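Local coordinates for beta sliding clamp (Streptococcus pneumoniae, PDB 2AWA), which forms a ring-shaped head-to-tail homodimer around DNA and probably tethers DNA polymerases and other proteins to it, giving them processivity, at residues N21-L24 / Q25-T29; S92-I95 / N96-S100; I58-G62 / Q63-E67; L154-I157 / I158-A162. All coordinates share one frame; numbering follows the deposited sequence.

Contacts 1, 3 and 2 follow one another along the N-terminal clamp domain; contact 4 comes later, in the central domain. Contacts 1 and 2 are stretches of a little over two turns in the paired helices 20-31 and 91-100, centres about 11 Å apart and side chains in touch. Contact 3 ends the hairpin 54-60/64-71, its centre about 16 Å from that of contact 1, which it touches through I66 and T29. Its antiparallel sheet continues through strand 250-255 to strand 147-150, just ahead of helix 151-161, where contact 4 lies about 22 Å from contact 3, centre to centre. The set runs from the dimer interface, to which contact 2 contributes, across a sheet joining two domains.

Contact 1 (N21-L24 / Q25-T29); sequences NLFL and QALNT
Four successive i to i+4 backbone bonds tie N21-L24 to Q25-T29, from Q25 N to N21 O (2.9 Å) through to N28 N and L24 O (3.1 Å), as one regular alpha-helical run. On the inward side L27 lays its CD1 methyl over the face of the F23 ring, 3.8 Å from the ring centroid and only 13° off the normal, a CH-pi contact placed almost centrally. F23 reaches this position with CG anti to its backbone N (chi1 -170°), which lets the ring slant outward and toward the next turn, beside L27. Helix 20-31 is one of the pair of helices in the N-terminal clamp domain; L27 reaches F94 and I95 of its partner helix 91-100, while F23 and A26 rest on I70 of strand 64-71. Beside helix 91-100, which L24 meets at S99 and N28 at I95, the N28 amide slants across L24, its ND2 3.9 Å from L24 CG. The same nitrogen lies 3.2 Å from L24 O, but the angle is too poor for a hydrogen bond; the bond to that oxygen comes from N28 N. A26 CB lies 3.5 Å from F23 O.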
loop_
_atom_site.group_PDB
_atom_site.type_symbol
_atom_site.label_atom_id
_atom_site.label_comp_id
_atom_site.label_asym_id
_atom_site.label_seq_id
_atom_site.Cartn_x
_atom_site.Cartn_y
_atom_site.Cartn_z
ATOM N N ASN B 21 1.794 6.400 23.617
ATOM C CA ASN B 21 1.573 7.111 22.344
ATOM C C ASN B 21 2.478 8.321 22.084
ATOM O O ASN B 21 2.975 8.474 20.982
ATOM C CB ASN B 21 0.114 7.495 22.177
ATOM C CG ASN B 21 -0.770 6.287 21.987
ATOM O OD1 ASN B 21 -0.285 5.172 21.699
ATOM N ND2 ASN B 21 -2.077 6.484 22.151
ATOM N N LEU B 22 2.703 9.178 23.073
ATOM C CA LEU B 22 3.586 10.316 22.842
ATOM C C LEU B 22 5.012 9.829 22.597
ATOM O O LEU B 22 5.724 10.401 21.760
ATOM C CB LEU B 22 3.545 11.319 23.989
ATOM C CG LEU B 22 4.216 12.651 23.619
ATOM C CD1 LEU B 22 3.404 13.837 24.106
ATOM C CD2 LEU B 22 5.642 12.723 24.142
ATOM N N PHE B 23 5.407 8.760 23.301
ATOM C CA PHE B 23 6.715 8.135 23.100
ATOM C C PHE B 23 6.788 7.634 21.680
ATOM O O PHE B 23 7.699 7.981 20.941
ATOM C CB PHE B 23 6.912 6.986 24.094
ATOM C CG PHE B 23 8.322 6.416 24.147
ATOM C CD1 PHE B 23 9.437 7.230 24.112
ATOM C CD2 PHE B 23 8.518 5.056 24.333
ATOM C CE1 PHE B 23 10.709 6.693 24.188
ATOM C CE2 PHE B 23 9.791 4.524 24.419
ATOM C CZ PHE B 23 10.885 5.346 24.337
ATOM N N LEU B 24 5.793 6.839 21.291
ATOM C CA LEU B 24 5.769 6.221 19.962
ATOM C C LEU B 24 5.825 7.255 18.845
ATOM O O LEU B 24 6.413 7.003 17.794
ATOM C CB LEU B 24 4.521 5.351 19.789
ATOM C CG LEU B 24 4.501 4.434 18.567
ATOM C CD1 LEU B 24 5.662 3.436 18.578
ATOM C CD2 LEU B 24 3.187 3.687 18.511
ATOM N N GLN B 25 5.212 8.411 19.067
ATOM C CA GLN B 25 5.212 9.451 18.054
ATOM C C GLN B 25 6.616 9.995 17.890
ATOM O O GLN B 25 7.129 10.053 16.801
ATOM C CB GLN B 25 4.247 10.580 18.414
ATOM C CG GLN B 25 4.057 11.541 17.260
ATOM C CD GLN B 25 3.428 12.842 17.661
ATOM O OE1 GLN B 25 2.718 12.924 18.666
ATOM N NE2 GLN B 25 3.684 13.883 16.873
ATOM N N ALA B 26 7.235 10.389 18.990
ATOM C CA ALA B 26 8.620 10.826 18.984
ATOM C C ALA B 26 9.559 9.811 18.336
ATOM O O ALA B 26 10.433 10.204 17.560
ATOM C CB ALA B 26 9.077 11.144 20.387
ATOM N N LEU B 27 9.383 8.514 18.617
ATOM C CA LEU B 27 10.236 7.502 17.968
ATOM C C LEU B 27 10.046 7.492 16.444
ATOM O O LEU B 27 11.027 7.332 15.704
ATOM C CB LEU B 27 10.012 6.102 18.540
ATOM C CG LEU B 27 10.487 5.911 19.990
ATOM C CD1 LEU B 27 9.899 4.652 20.638
ATOM C CD2 LEU B 27 12.011 5.896 20.112
ATOM N N ASN B 28 8.798 7.684 15.995
ATOM C CA ASN B 28 8.460 7.638 14.595
ATOM C C ASN B 28 8.989 8.825 13.836
ATOM O O ASN B 28 9.360 8.715 12.661
ATOM C CB ASN B 28 6.956 7.524 14.415
ATOM C CG ASN B 28 6.455 6.097 14.601
ATOM O OD1 ASN B 28 7.180 5.128 14.371
ATOM N ND2 ASN B 28 5.211 5.966 15.018
ATOM N N THR B 29 9.037 9.963 14.510
ATOM C CA THR B 29 9.649 11.143 13.959
ATOM C C THR B 29 11.128 10.911 13.842
ATOM O O THR B 29 11.716 11.234 12.826
ATOM C CB THR B 29 9.413 12.344 14.866
ATOM O OG1 THR B 29 8.024 12.601 14.913
ATOM C CG2 THR B 29 10.111 13.586 14.337
#

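Contact 2 (S92-I95 / N96-S100); sequences SFFI and NVVSS
N96, I95 and V97 carry this stretch of helix 91-100, the second helix of the N-terminal clamp domain, and each meets the residues a turn away in a different manner. N96 folds back over S92: with CG anti to its carbonyl carbon (chi1 -79°), the amide ND2 hangs 3.3 Å from S92 O without the angle for a bond. That oxygen is taken instead by N96 N at 2.9 Å, in a nearly straight bond. I95 contributes chiefly through its backbone, its carbonyl accepting S99 N at 3.0 Å while S99 CB comes within 3.3 Å of I95 O; its side chain leans on L27 and N28 of helix 20-31. V97 sets methyl CG2 over the F93 ring, 4.2 Å from the centroid and displaced toward the rim, a CH-pi contact. F93 and V97 also face the second subunit, packing on its V320 and L292 respectively, so this pair belongs to the head-to-tail interface. One residue further round the helix the pattern recurs over the buried ring of F94, whose CE1 lies 3.6 Å from methyl CG2 of V98.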
loop_
_atom_site.group_PDB
_atom_site.type_symbol
_atom_site.label_atom_id
_atom_site.label_comp_id
_atom_site.label_asym_id
_atom_site.label_seq_id
_atom_site.Cartn_x
_atom_site.Cartn_y
_atom_site.Cartn_z
ATOM N N SER B 92 13.817 -0.052 14.115
ATOM C CA SER B 92 12.596 -0.698 13.595
ATOM C C SER B 92 11.979 -1.631 14.607
ATOM O O SER B 92 10.811 -1.489 14.964
ATOM C CB SER B 92 12.879 -1.492 12.338
ATOM O OG SER B 92 13.017 -0.620 11.257
ATOM N N PHE B 93 12.777 -2.583 15.077
ATOM C CA PHE B 93 12.287 -3.581 16.004
ATOM C C PHE B 93 11.702 -2.929 17.267
ATOM O O PHE B 93 10.565 -3.197 17.640
ATOM C CB PHE B 93 13.402 -4.555 16.357
ATOM C CG PHE B 93 12.920 -5.758 17.064
ATOM C CD1 PHE B 93 12.034 -6.616 16.446
ATOM C CD2 PHE B 93 13.331 -6.042 18.348
ATOM C CE1 PHE B 93 11.555 -7.732 17.093
ATOM C CE2 PHE B 93 12.853 -7.162 18.997
ATOM C CZ PHE B 93 11.963 -8.007 18.360
ATOM N N PHE B 94 12.479 -2.053 17.900
ATOM C CA PHE B 94 12.082 -1.418 19.142
ATOM C C PHE B 94 10.752 -0.744 18.956
ATOM O O PHE B 94 9.808 -0.966 19.739
ATOM C CB PHE B 94 13.128 -0.383 19.570
ATOM C CG PHE B 94 12.746 0.404 20.787
ATOM C CD1 PHE B 94 12.376 -0.235 21.959
ATOM C CD2 PHE B 94 12.780 1.793 20.768
ATOM C CE1 PHE B 94 12.037 0.499 23.096
ATOM C CE2 PHE B 94 12.460 2.539 21.902
ATOM C CZ PHE B 94 12.079 1.893 23.061
ATOM N N ILE B 95 10.675 0.058 17.898
ATOM C CA ILE B 95 9.448 0.778 17.568
ATOM C C ILE B 95 8.258 -0.144 17.380
ATOM O O ILE B 95 7.197 0.127 17.927
ATOM C CB ILE B 95 9.622 1.700 16.354
ATOM C CG1 ILE B 95 10.495 2.888 16.778
ATOM C CG2 ILE B 95 8.262 2.187 15.856
ATOM C CD1 ILE B 95 10.920 3.832 15.659
ATOM N N ASN B 96 8.432 -1.229 16.631
ATOM C CA ASN B 96 7.383 -2.246 16.529
ATOM C C ASN B 96 6.932 -2.800 17.869
ATOM O O ASN B 96 5.749 -3.068 18.063
ATOM C CB ASN B 96 7.839 -3.436 15.677
ATOM C CG ASN B 96 7.756 -3.153 14.227
ATOM O OD1 ASN B 96 6.781 -2.579 13.761
ATOM N ND2 ASN B 96 8.774 -3.553 13.488
ATOM N N VAL B 97 7.881 -3.014 18.770
ATOM C CA VAL B 97 7.576 -3.642 20.037
ATOM C C VAL B 97 6.768 -2.682 20.896
ATOM O O VAL B 97 5.734 -3.064 21.432
ATOM C CB VAL B 97 8.864 -4.091 20.763
ATOM C CG1 VAL B 97 8.613 -4.306 22.269
ATOM C CG2 VAL B 97 9.404 -5.337 20.119
ATOM N N VAL B 98 7.244 -1.445 21.027
ATOM C CA VAL B 98 6.523 -0.451 21.801
ATOM C C VAL B 98 5.091 -0.360 21.288
ATOM O O VAL B 98 4.127 -0.483 22.029
ATOM C CB VAL B 98 7.191 0.935 21.688
ATOM C CG1 VAL B 98 6.249 2.033 22.159
ATOM C CG2 VAL B 98 8.512 0.971 22.466
ATOM N N SER B 99 4.973 -0.149 19.988
ATOM C CA SER B 99 3.692 -0.085 19.319
ATOM C C SER B 99 2.764 -1.270 19.674
ATOM O O SER B 99 1.544 -1.116 19.730
ATOM C CB SER B 99 3.944 -0.013 17.816
ATOM O OG SER B 99 2.751 -0.191 17.104
ATOM N N SER B 100 3.340 -2.444 19.921
ATOM C CA SER B 100 2.559 -3.624 20.267
ATOM C C SER B 100 2.097 -3.694 21.737
ATOM O O SER B 100 1.282 -4.536 22.074
ATOM C CB SER B 100 3.377 -4.874 19.963
ATOM O OG SER B 100 4.335 -5.103 20.988
#

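Contact 3 (I58-G62 / Q63-E67); sequences IGSNG and QISIE
N61 holds CG between its backbone N and carbonyl carbon (chi1 65°), which turns the amide back over the bend of the chain, and I64, with a similar first torsion for CG1, brings that branch up against it. The bend closes the beta hairpin of strands 54-60 and 64-71. N61 OD1 accepts two backbone N-H groups: Q63 N at 2.9 Å, which makes an Asx turn, and I64 N at 3.0 Å in an almost straight bond. Both donors are tilted out of the amide plane; together they fix the rotation of the side chain, and N61 N adds a bond to I64 O across the turn. G62 bends the chain with a positive phi of 91°, where a side chain would crowd the preceding carbonyl oxygen. Beyond the turn the strands run antiparallel: G59 and I66 form a hydrogen-bonded pair, G59 N to I66 O at 3.0 Å and I66 N to G59 O at 2.8 Å. The flanking pairs are non-hydrogen-bonded, S60 with S65 and I58 with E67, and their side chains share the face where S60 OG bonds Y135 OH. On the other face I66 meets F252 and V226. Backbone bonds from strand 64-71 to strand 250-255 carry the sheet on into the central domain. On the S60 face, S65 OG sits 3.2 Å from S60 CB, and further along I58 and E67 lie side by side, with I58 CG1 4.0 Å from E67 CG.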
loop_
_atom_site.group_PDB
_atom_site.type_symbol
_atom_site.label_atom_id
_atom_site.label_comp_id
_atom_site.label_asym_id
_atom_site.label_seq_id
_atom_site.Cartn_x
_atom_site.Cartn_y
_atom_site.Cartn_z
ATOM N N ILE B 58 17.897 10.333 19.446
ATOM C CA ILE B 58 18.798 10.670 18.341
ATOM C C ILE B 58 18.830 9.602 17.244
ATOM O O ILE B 58 18.963 8.404 17.511
ATOM C CB ILE B 58 20.217 11.001 18.840
ATOM C CG1 ILE B 58 20.143 12.206 19.783
ATOM C CG2 ILE B 58 21.131 11.305 17.662
ATOM C CD1 ILE B 58 21.479 12.635 20.379
ATOM N N GLY B 59 18.689 10.068 16.009
ATOM C CA GLY B 59 18.786 9.224 14.820
ATOM C C GLY B 59 19.506 9.926 13.678
ATOM O O GLY B 59 19.461 11.161 13.543
ATOM N N SER B 60 20.170 9.135 12.847
ATOM C CA SER B 60 20.914 9.673 11.726
ATOM C C SER B 60 21.227 8.602 10.704
ATOM O O SER B 60 21.213 7.406 10.991
ATOM C CB SER B 60 22.217 10.306 12.201
ATOM O OG SER B 60 23.012 9.353 12.873
ATOM N N ASN B 61 21.504 9.047 9.490
ATOM C CA ASN B 61 21.854 8.147 8.427
ATOM C C ASN B 61 23.050 8.651 7.642
ATOM O O ASN B 61 23.352 8.117 6.575
ATOM C CB ASN B 61 20.638 7.934 7.521
ATOM C CG ASN B 61 20.207 9.197 6.793
ATOM O OD1 ASN B 61 20.904 10.205 6.800
ATOM N ND2 ASN B 61 19.054 9.130 6.143
ATOM N N GLY B 62 23.733 9.665 8.176
ATOM C CA GLY B 62 24.912 10.236 7.508
ATOM C C GLY B 62 24.629 11.407 6.569
ATOM O O GLY B 62 25.558 12.128 6.176
ATOM N N GLN B 63 23.361 11.584 6.187
ATOM C CA GLN B 63 22.930 12.720 5.381
ATOM C C GLN B 63 22.166 13.710 6.253
ATOM O O GLN B 63 22.399 14.921 6.187
ATOM C CB GLN B 63 22.035 12.253 4.221
ATOM C CG GLN B 63 22.769 11.566 3.068
ATOM C CD GLN B 63 23.677 12.520 2.307
ATOM O OE1 GLN B 63 24.895 12.378 2.354
ATOM N NE2 GLN B 63 23.089 13.506 1.617
ATOM N N ILE B 64 21.234 13.175 7.043
ATOM C CA ILE B 64 20.426 13.961 7.956
ATOM C C ILE B 64 20.517 13.351 9.334
ATOM O O ILE B 64 20.852 12.175 9.480
ATOM C CB ILE B 64 18.937 14.005 7.527
ATOM C CG1 ILE B 64 18.338 12.595 7.441
ATOM C CG2 ILE B 64 18.800 14.712 6.177
ATOM C CD1 ILE B 64 16.852 12.556 7.241
ATOM N N SER B 65 20.227 14.161 10.343
ATOM C CA SER B 65 20.170 13.702 11.714
ATOM C C SER B 65 18.999 14.388 12.395
ATOM O O SER B 65 18.718 15.548 12.138
ATOM C CB SER B 65 21.453 14.064 12.462
ATOM O OG SER B 65 22.593 13.472 11.878
ATOM N N ILE B 66 18.337 13.669 13.285
ATOM C CA ILE B 66 17.227 14.217 14.059
ATOM C C ILE B 66 17.504 14.027 15.548
ATOM O O ILE B 66 17.873 12.934 15.984
ATOM C CB ILE B 66 15.903 13.526 13.685
ATOM C CG1 ILE B 66 15.510 13.905 12.264
ATOM C CG2 ILE B 66 14.807 13.930 14.632
ATOM C CD1 ILE B 66 14.334 13.099 11.700
ATOM N N GLU B 67 17.342 15.103 16.312
ATOM C CA GLU B 67 17.300 15.028 17.764
ATOM C C GLU B 67 15.932 15.463 18.239
ATOM O O GLU B 67 15.608 16.645 18.239
ATOM C CB GLU B 67 18.310 15.942 18.394
ATOM C CG GLU B 67 19.719 15.703 17.986
ATOM C CD GLU B 67 20.662 16.506 18.840
ATOM O OE1 GLU B 67 20.176 17.090 19.835
ATOM O OE2 GLU B 67 21.872 16.547 18.528
#

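Contact 4 (L154-I157 / I158-A162); sequences LKKI and INETA
The K156 chain passes slantwise across the E160 carboxylate on one flank of helix 151-161, its CE 3.3 Å from E160 OE2. The ammonium runs on past the carboxylate, K156 NZ staying 4.1 Å from E160 OE2, beyond salt-bridge range. On the next side of the helix, I157 and T161 run next to each other in the same direction. T161 OG1, placed between its backbone N and carbonyl carbon (chi1 64°), turns back to give a 2.9 Å hydrogen bond to I157 O, approaching from above the carbonyl plane. I158 lies back along the preceding turn, its CG1 3.2 Å from L154 O, while I158 N bonds that same oxygen at 2.8 Å. This side packs on F223 of helix 217-226, the other helix of the central clamp domain, whereas I157 and T161 settle on strands 186-192 and 196-203. E160 OE1 forms a salt bridge with K200, and its OE2 lies near the like-charged E378, with which K156 NZ makes a long, weak ion pair. K156 and K200 would probably offset the repulsion between the carboxylates, while the T161 hydroxyl gives its proton to the backbone carbonyl of I157.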
loop_
_atom_site.group_PDB
_atom_site.type_symbol
_atom_site.label_atom_id
_atom_site.label_comp_id
_atom_site.label_asym_id
_atom_site.label_seq_id
_atom_site.Cartn_x
_atom_site.Cartn_y
_atom_site.Cartn_z
ATOM N N LEU B 154 7.974 27.226 3.918
ATOM C CA LEU B 154 9.018 26.278 3.533
ATOM C C LEU B 154 8.441 25.053 2.840
ATOM O O LEU B 154 8.903 24.682 1.757
ATOM C CB LEU B 154 9.791 25.797 4.752
ATOM C CG LEU B 154 11.261 26.139 4.868
ATOM C CD1 LEU B 154 11.457 27.225 5.885
ATOM C CD2 LEU B 154 12.019 24.896 5.308
ATOM N N LYS B 155 7.463 24.408 3.475
ATOM C CA LYS B 155 6.767 23.257 2.864
ATOM C C LYS B 155 6.216 23.611 1.486
ATOM O O LYS B 155 6.220 22.766 0.579
ATOM C CB LYS B 155 5.608 22.758 3.741
ATOM C CG LYS B 155 6.031 22.149 5.091
ATOM C CD LYS B 155 4.857 21.482 5.775
ATOM C CE LYS B 155 5.229 20.797 7.072
ATOM N NZ LYS B 155 4.306 19.651 7.330
ATOM N N LYS B 156 5.752 24.857 1.328
ATOM C CA LYS B 156 5.237 25.328 0.053
ATOM C C LYS B 156 6.371 25.480 -0.976
ATOM O O LYS B 156 6.240 25.049 -2.113
ATOM C CB LYS B 156 4.456 26.630 0.217
ATOM C CG LYS B 156 3.736 27.017 -1.055
ATOM C CD LYS B 156 2.664 28.097 -0.878
ATOM C CE LYS B 156 2.391 28.777 -2.244
ATOM N NZ LYS B 156 1.008 29.298 -2.436
ATOM N N ILE B 157 7.485 26.074 -0.578
ATOM C CA ILE B 157 8.661 26.113 -1.441
ATOM C C ILE B 157 9.126 24.710 -1.842
ATOM O O ILE B 157 9.460 24.461 -2.981
ATOM C CB ILE B 157 9.811 26.832 -0.740
ATOM C CG1 ILE B 157 9.657 28.333 -0.916
ATOM C CG2 ILE B 157 11.168 26.398 -1.301
ATOM C CD1 ILE B 157 10.610 29.133 -0.033
ATOM N N ILE B 158 9.153 23.805 -0.877
ATOM C CA ILE B 158 9.595 22.458 -1.126
ATOM C C ILE B 158 8.697 21.798 -2.144
ATOM O O ILE B 158 9.195 21.262 -3.110
ATOM C CB ILE B 158 9.704 21.641 0.164
ATOM C CG1 ILE B 158 10.837 22.198 1.028
ATOM C CG2 ILE B 158 10.016 20.206 -0.149
ATOM C CD1 ILE B 158 10.799 21.774 2.492
ATOM N N ASN B 159 7.383 21.871 -1.982
ATOM C CA ASN B 159 6.480 21.230 -2.956
ATOM C C ASN B 159 6.512 21.877 -4.335
ATOM O O ASN B 159 6.256 21.206 -5.357
ATOM C CB ASN B 159 5.042 21.199 -2.444
ATOM C CG ASN B 159 4.800 20.062 -1.524
ATOM O OD1 ASN B 159 5.237 18.934 -1.789
ATOM N ND2 ASN B 159 4.124 20.337 -0.408
ATOM N N GLU B 160 6.812 23.175 -4.365
ATOM C CA GLU B 160 6.956 23.860 -5.635
ATOM C C GLU B 160 8.301 23.645 -6.374
ATOM O O GLU B 160 8.367 23.893 -7.559
ATOM C CB GLU B 160 6.662 25.327 -5.459
ATOM C CG GLU B 160 5.168 25.579 -5.294
ATOM C CD GLU B 160 4.837 27.007 -4.856
ATOM O OE1 GLU B 160 5.768 27.734 -4.397
ATOM O OE2 GLU B 160 3.638 27.377 -4.982
ATOM N N THR B 161 9.341 23.128 -5.721
ATOM C CA THR B 161 10.665 23.065 -6.380
ATOM C C THR B 161 11.426 21.725 -6.358
ATOM O O THR B 161 12.033 21.354 -7.353
ATOM C CB THR B 161 11.601 24.187 -5.843
ATOM O OG1 THR B 161 11.850 23.976 -4.459
ATOM C CG2 THR B 161 10.952 25.521 -5.995
ATOM N N ALA B 162 11.397 21.002 -5.247
ATOM C CA ALA B 162 12.233 19.793 -5.087
ATOM C C ALA B 162 12.026 18.677 -6.146
ATOM O O ALA B 162 12.925 17.904 -6.434
ATOM C CB ALA B 162 12.036 19.234 -3.709
#